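PDB 5B7W: cyclic di-GMP-binding protein XC_3703 from Xanthomonas campestris pv. campestris, which binds the second messenger cyclic di-GMP, regulates virulence and biofilm formation as its effector and, when free of it, promotes DNA binding by a LysR-type transcriptional regulator. Local coordinates for residues A[25-39]-A[50-64]. Residues are numbered along the deposited sequence; the frame is centred on the assembly and turned at random.
Sequences ELDTRFDFKGVEAKF and SAPSDFQVKQMTDIL
Ile63, Phe39 and Met60 meet in the hydrophobic core of an RRM-like domain, where two helices pack on one side of a four-stranded antiparallel sheet; the case illustrates how one methionine can join an edge-strand aromatic to a neighbouring helix. Phe39, on edge strand 38-42, lies between helices 12-26 and 54-70. With CG turned away from its own carbonyl carbon and beside the backbone N (chi1 -55°), its ring points an edge at the Met60 backbone, CZ 3.4 Å from Met60 CB. With chi2 extended (-164°), Met60 carries its sulfur over one face of this ring, SD 4.3 Å from the Phe39 centroid, a Met-aromatic contact. The same SD touches Leu26 CD1 at 3.6 Å, while Phe32 CZ sits against Met60 CG. One turn further along, Ile63 divides its branches: CD1 meets Leu26 CD2, and CG2 lies 3.4 Å from Glu25 OE1, whose partner oxygen, OE2, forms a salt bridge with Arg67. At the margin, Asp31 OD2 pairs with the Arg29 guanidinium by charge alone and accepts a weak bond from Gln59 NE2, carboxylate and amide planes nearly perpendicular. At the sheet end, Lys38 N donates to Ser50 O at 3.3 Å, and one water joins Lys38 O to Ser50 OG.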
loop_
_atom_site.group_PDB
_atom_site.type_symbol
_atom_site.label_atom_id
_atom_site.label_comp_id
_atom_site.label_asym_id
_atom_site.label_seq_id
_atom_site.Cartn_x
_atom_site.Cartn_y
_atom_site.Cartn_z
ATOM N N GLU A 25 -7.207 -19.812 -0.368
ATOM C CA GLU A 25 -6.016 -20.498 0.122
ATOM C C GLU A 25 -6.235 -21.053 1.524
ATOM O O GLU A 25 -5.707 -22.118 1.864
ATOM C CB GLU A 25 -4.820 -19.547 0.092
ATOM C CG GLU A 25 -3.473 -20.241 0.096
ATOM C CD GLU A 25 -2.376 -19.374 -0.490
ATOM O OE1 GLU A 25 -1.617 -18.762 0.290
ATOM O OE2 GLU A 25 -2.277 -19.300 -1.734
ATOM N N LEU A 26 -7.012 -20.347 2.351
ATOM C CA LEU A 26 -7.324 -20.853 3.684
ATOM C C LEU A 26 -8.135 -22.137 3.620
ATOM O O LEU A 26 -7.970 -23.020 4.469
ATOM C CB LEU A 26 -8.085 -19.799 4.487
ATOM C CG LEU A 26 -7.264 -18.743 5.220
ATOM C CD1 LEU A 26 -8.192 -17.861 6.033
ATOM C CD2 LEU A 26 -6.224 -19.405 6.107
ATOM N N ASP A 27 -9.017 -22.259 2.626
ATOM C CA ASP A 27 -9.854 -23.443 2.485
ATOM C C ASP A 27 -9.061 -24.684 2.100
ATOM O O ASP A 27 -9.596 -25.794 2.203
ATOM C CB ASP A 27 -10.948 -23.186 1.446
ATOM C CG ASP A 27 -11.750 -21.932 1.739
ATOM O OD1 ASP A 27 -11.891 -21.575 2.928
ATOM O OD2 ASP A 27 -12.244 -21.302 0.780
ATOM N N THR A 28 -7.812 -24.530 1.663
ATOM C CA THR A 28 -6.972 -25.655 1.283
ATOM C C THR A 28 -5.897 -25.968 2.314
ATOM O O THR A 28 -5.150 -26.935 2.134
ATOM C CB THR A 28 -6.309 -25.390 -0.074
ATOM O OG1 THR A 28 -5.364 -24.321 0.054
ATOM C CG2 THR A 28 -7.352 -25.014 -1.114
ATOM N N ARG A 29 -5.796 -25.183 3.382
ATOM C CA ARG A 29 -4.771 -25.388 4.396
ATOM C C ARG A 29 -5.295 -26.310 5.490
ATOM O O ARG A 29 -6.423 -26.144 5.967
ATOM C CB ARG A 29 -4.321 -24.052 4.985
ATOM C CG ARG A 29 -3.224 -23.379 4.177
ATOM C CD ARG A 29 -1.888 -23.482 4.890
ATOM N NE ARG A 29 -1.674 -22.359 5.796
ATOM C CZ ARG A 29 -0.904 -22.403 6.878
ATOM N NH1 ARG A 29 -0.274 -23.524 7.202
ATOM N NH2 ARG A 29 -0.769 -21.327 7.642
ATOM N N PHE A 30 -4.463 -27.275 5.887
ATOM C CA PHE A 30 -4.922 -28.327 6.787
ATOM C C PHE A 30 -5.083 -27.825 8.215
ATOM O O PHE A 30 -5.918 -28.349 8.959
ATOM C CB PHE A 30 -3.953 -29.511 6.751
ATOM C CG PHE A 30 -3.744 -30.091 5.376
ATOM C CD1 PHE A 30 -4.685 -29.908 4.375
ATOM C CD2 PHE A 30 -2.601 -30.818 5.087
ATOM C CE1 PHE A 30 -4.490 -30.438 3.113
ATOM C CE2 PHE A 30 -2.400 -31.352 3.827
ATOM C CZ PHE A 30 -3.346 -31.161 2.840
ATOM N N ASP A 31 -4.300 -26.826 8.620
ATOM C CA ASP A 31 -4.394 -26.286 9.970
ATOM C C ASP A 31 -5.567 -25.330 10.148
ATOM O O ASP A 31 -5.792 -24.853 11.265
ATOM C CB ASP A 31 -3.088 -25.586 10.353
ATOM C CG ASP A 31 -2.679 -24.523 9.355
ATOM O OD1 ASP A 31 -3.164 -24.566 8.204
ATOM O OD2 ASP A 31 -1.869 -23.646 9.722
ATOM N N PHE A 32 -6.309 -25.034 9.081
ATOM C CA PHE A 32 -7.558 -24.291 9.172
ATOM C C PHE A 32 -8.763 -25.183 8.899
ATOM O O PHE A 32 -9.824 -24.692 8.501
ATOM C CB PHE A 32 -7.537 -23.094 8.223
ATOM C CG PHE A 32 -6.622 -21.989 8.670
ATOM C CD1 PHE A 32 -5.264 -22.042 8.397
ATOM C CD2 PHE A 32 -7.117 -20.903 9.373
ATOM C CE1 PHE A 32 -4.419 -21.030 8.813
ATOM C CE2 PHE A 32 -6.277 -19.888 9.791
ATOM C CZ PHE A 32 -4.926 -19.952 9.510
ATOM N N LYS A 33 -8.604 -26.490 9.099
ATOM C CA LYS A 33 -9.692 -27.453 8.972
ATOM C C LYS A 33 -10.876 -27.048 9.841
ATOM O O LYS A 33 -10.739 -26.861 11.054
ATOM C CB LYS A 33 -9.187 -28.855 9.347
ATOM C CG LYS A 33 -8.961 -29.125 10.849
ATOM C CD LYS A 33 -7.801 -28.316 11.428
ATOM C CE LYS A 33 -7.720 -28.421 12.941
ATOM N NZ LYS A 33 -6.993 -27.259 13.531
ATOM N N GLY A 34 -12.032 -26.860 9.205
ATOM C CA GLY A 34 -13.239 -26.440 9.896
ATOM C C GLY A 34 -13.072 -25.240 10.809
ATOM O O GLY A 34 -13.938 -24.962 11.645
ATOM N N VAL A 35 -11.961 -24.524 10.661
ATOM C CA VAL A 35 -11.632 -23.393 11.519
ATOM C C VAL A 35 -12.292 -22.146 10.954
ATOM O O VAL A 35 -12.158 -21.844 9.763
ATOM C CB VAL A 35 -10.108 -23.214 11.629
ATOM C CG1 VAL A 35 -9.768 -21.817 12.125
ATOM C CG2 VAL A 35 -9.514 -24.267 12.552
ATOM N N GLU A 36 -13.010 -21.423 11.807
ATOM C CA GLU A 36 -13.714 -20.212 11.393
ATOM C C GLU A 36 -12.697 -19.087 11.253
ATOM O O GLU A 36 -12.315 -18.447 12.234
ATOM C CB GLU A 36 -14.812 -19.864 12.390
ATOM C CG GLU A 36 -15.746 -21.028 12.685
ATOM C CD GLU A 36 -17.142 -20.579 13.064
ATOM O OE1 GLU A 36 -17.398 -19.357 13.062
ATOM O OE2 GLU A 36 -17.985 -21.451 13.364
ATOM N N ALA A 37 -12.248 -18.852 10.021
ATOM C CA ALA A 37 -11.299 -17.791 9.724
ATOM C C ALA A 37 -11.605 -17.247 8.338
ATOM O O ALA A 37 -12.064 -17.982 7.459
ATOM C CB ALA A 37 -9.850 -18.285 9.802
ATOM N N LYS A 38 -11.342 -15.956 8.144
ATOM C CA LYS A 38 -11.733 -15.309 6.899
ATOM C C LYS A 38 -11.014 -13.977 6.748
ATOM O O LYS A 38 -10.635 -13.342 7.736
ATOM C CB LYS A 38 -13.250 -15.091 6.849
ATOM C CG LYS A 38 -13.803 -14.407 8.091
ATOM C CD LYS A 38 -15.321 -14.324 8.072
ATOM C CE LYS A 38 -15.795 -12.990 7.521
ATOM N NZ LYS A 38 -17.253 -12.786 7.740
ATOM N N PHE A 39 -10.828 -13.572 5.493
ATOM C CA PHE A 39 -10.454 -12.212 5.133
ATOM C C PHE A 39 -11.678 -11.516 4.558
ATOM O O PHE A 39 -12.377 -12.087 3.714
ATOM C CB PHE A 39 -9.330 -12.181 4.094
ATOM C CG PHE A 39 -8.100 -12.949 4.481
ATOM C CD1 PHE A 39 -7.995 -14.301 4.199
ATOM C CD2 PHE A 39 -7.029 -12.310 5.084
ATOM C CE1 PHE A 39 -6.856 -15.006 4.534
ATOM C CE2 PHE A 39 -5.887 -13.011 5.420
ATOM C CZ PHE A 39 -5.802 -14.361 5.143
ATOM N N SER A 50 -9.740 -12.365 10.802
ATOM C CA SER A 50 -10.374 -12.930 11.985
ATOM C C SER A 50 -10.062 -14.413 12.065
ATOM O O SER A 50 -10.188 -15.134 11.070
ATOM C CB SER A 50 -11.892 -12.705 11.964
ATOM O OG SER A 50 -12.481 -13.306 10.825
ATOM N N ALA A 51 -9.652 -14.868 13.247
ATOM C CA ALA A 51 -9.312 -16.249 13.477
ATOM C C ALA A 51 -9.529 -16.560 14.951
ATOM O O ALA A 51 -9.718 -15.629 15.756
ATOM C CB ALA A 51 -7.862 -16.554 13.071
ATOM N N PRO A 52 -9.540 -17.829 15.339
ATOM C CA PRO A 52 -9.690 -18.151 16.767
ATOM C C PRO A 52 -8.567 -17.624 17.647
ATOM O O PRO A 52 -8.826 -17.273 18.805
ATOM C CB PRO A 52 -9.737 -19.684 16.777
ATOM C CG PRO A 52 -10.290 -20.043 15.448
ATOM C CD PRO A 52 -9.746 -19.020 14.488
ATOM N N SER A 53 -7.334 -17.554 17.148
ATOM C CA SER A 53 -6.195 -17.218 17.990
ATOM C C SER A 53 -5.327 -16.153 17.333
ATOM O O SER A 53 -5.406 -15.904 16.127
ATOM C CB SER A 53 -5.343 -18.457 18.300
ATOM O OG SER A 53 -4.730 -18.965 17.128
ATOM N N ASP A 54 -4.484 -15.531 18.162
ATOM C CA ASP A 54 -3.547 -14.523 17.675
ATOM C C ASP A 54 -2.561 -15.121 16.681
ATOM O O ASP A 54 -2.188 -14.473 15.696
ATOM C CB ASP A 54 -2.803 -13.897 18.858
ATOM C CG ASP A 54 -2.131 -12.583 18.502
ATOM O OD1 ASP A 54 -1.212 -12.587 17.655
ATOM O OD2 ASP A 54 -2.507 -11.546 19.088
ATOM N N PHE A 55 -2.125 -16.361 16.921
ATOM C CA PHE A 55 -1.152 -16.988 16.032
ATOM C C PHE A 55 -1.753 -17.283 14.663
ATOM O O PHE A 55 -1.064 -17.174 13.642
ATOM C CB PHE A 55 -0.612 -18.273 16.659
ATOM C CG PHE A 55 0.127 -19.149 15.690
ATOM C CD1 PHE A 55 1.394 -18.803 15.251
ATOM C CD2 PHE A 55 -0.448 -20.314 15.209
ATOM C CE1 PHE A 55 2.077 -19.602 14.354
ATOM C CE2 PHE A 55 0.229 -21.117 14.312
ATOM C CZ PHE A 55 1.493 -20.763 13.885
ATOM N N GLN A 56 -3.029 -17.669 14.623
ATOM C CA GLN A 56 -3.660 -17.985 13.347
ATOM C C GLN A 56 -3.848 -16.743 12.488
ATOM O O GLN A 56 -3.778 -16.828 11.256
ATOM C CB GLN A 56 -4.996 -18.687 13.586
ATOM C CG GLN A 56 -4.859 -20.157 13.946
ATOM C CD GLN A 56 -6.153 -20.756 14.453
ATOM O OE1 GLN A 56 -6.810 -20.196 15.330
ATOM N NE2 GLN A 56 -6.531 -21.901 13.897
ATOM N N VAL A 57 -4.088 -15.585 13.108
ATOM C CA VAL A 57 -4.124 -14.342 12.346
ATOM C C VAL A 57 -2.733 -14.008 11.819
ATOM O O VAL A 57 -2.582 -13.525 10.690
ATOM C CB VAL A 57 -4.700 -13.199 13.200
ATOM C CG1 VAL A 57 -4.559 -11.866 12.478
ATOM C CG2 VAL A 57 -6.159 -13.466 13.530
ATOM N N LYS A 58 -1.696 -14.270 12.621
ATOM C CA LYS A 58 -0.328 -14.060 12.157
ATOM C C LYS A 58 -0.023 -14.922 10.939
ATOM O O LYS A 58 0.651 -14.473 10.006
ATOM C CB LYS A 58 0.665 -14.357 13.283
ATOM C CG LYS A 58 2.088 -13.917 12.981
ATOM C CD LYS A 58 3.112 -14.873 13.573
ATOM C CE LYS A 58 3.263 -14.682 15.072
ATOM N NZ LYS A 58 4.375 -15.512 15.615
ATOM N N GLN A 59 -0.509 -16.167 10.933
ATOM C CA GLN A 59 -0.387 -17.000 9.741
ATOM C C GLN A 59 -1.117 -16.373 8.560
ATOM O O GLN A 59 -0.590 -16.327 7.443
ATOM C CB GLN A 59 -0.934 -18.400 10.017
ATOM C CG GLN A 59 -0.126 -19.224 10.992
ATOM C CD GLN A 59 -0.719 -20.601 11.194
ATOM O OE1 GLN A 59 -1.881 -20.739 11.580
ATOM N NE2 GLN A 59 0.072 -21.632 10.923
ATOM N N MET A 60 -2.340 -15.890 8.792
ATOM C CA MET A 60 -3.109 -15.275 7.715
ATOM C C MET A 60 -2.418 -14.034 7.168
ATOM O O MET A 60 -2.549 -13.727 5.978
ATOM C CB MET A 60 -4.514 -14.924 8.200
ATOM C CG MET A 60 -5.382 -16.124 8.541
ATOM S SD MET A 60 -7.117 -15.667 8.652
ATOM C CE MET A 60 -7.083 -14.720 10.163
ATOM N N THR A 61 -1.686 -13.307 8.017
ATOM C CA THR A 61 -0.913 -12.166 7.538
ATOM C C THR A 61 0.112 -12.597 6.495
ATOM O O THR A 61 0.291 -11.924 5.472
ATOM C CB THR A 61 -0.226 -11.467 8.712
ATOM O OG1 THR A 61 -1.218 -10.896 9.575
ATOM C CG2 THR A 61 0.707 -10.370 8.218
ATOM N N ASP A 62 0.790 -13.723 6.735
ATOM C CA ASP A 62 1.739 -14.240 5.755
ATOM C C ASP A 62 1.035 -14.634 4.463
ATOM O O ASP A 62 1.571 -14.428 3.367
ATOM C CB ASP A 62 2.499 -15.431 6.338
ATOM C CG ASP A 62 3.233 -15.084 7.619
ATOM O OD1 ASP A 62 3.596 -13.903 7.796
ATOM O OD2 ASP A 62 3.446 -15.993 8.449
ATOM N N ILE A 63 -0.166 -15.204 4.572
ATOM C CA ILE A 63 -0.944 -15.534 3.382
ATOM C C ILE A 63 -1.370 -14.264 2.659
ATOM O O ILE A 63 -1.268 -14.164 1.430
ATOM C CB ILE A 63 -2.162 -16.398 3.757
ATOM C CG1 ILE A 63 -1.713 -17.725 4.371
ATOM C CG2 ILE A 63 -3.046 -16.636 2.539
ATOM C CD1 ILE A 63 -2.854 -18.557 4.911
ATOM N N LEU A 64 -1.854 -13.274 3.413
ATOM C CA LEU A 64 -2.332 -12.039 2.802
ATOM C C LEU A 64 -1.203 -11.294 2.101
ATOM O O LEU A 64 -1.398 -10.733 1.017
ATOM C CB LEU A 64 -2.990 -11.152 3.859
ATOM C CG LEU A 64 -3.600 -9.843 3.353
ATOM C CD1 LEU A 64 -4.695 -10.119 2.332
ATOM C CD2 LEU A 64 -4.137 -9.015 4.510
HETATM O O HOH W 1 -12.554 -11.142 9.037
#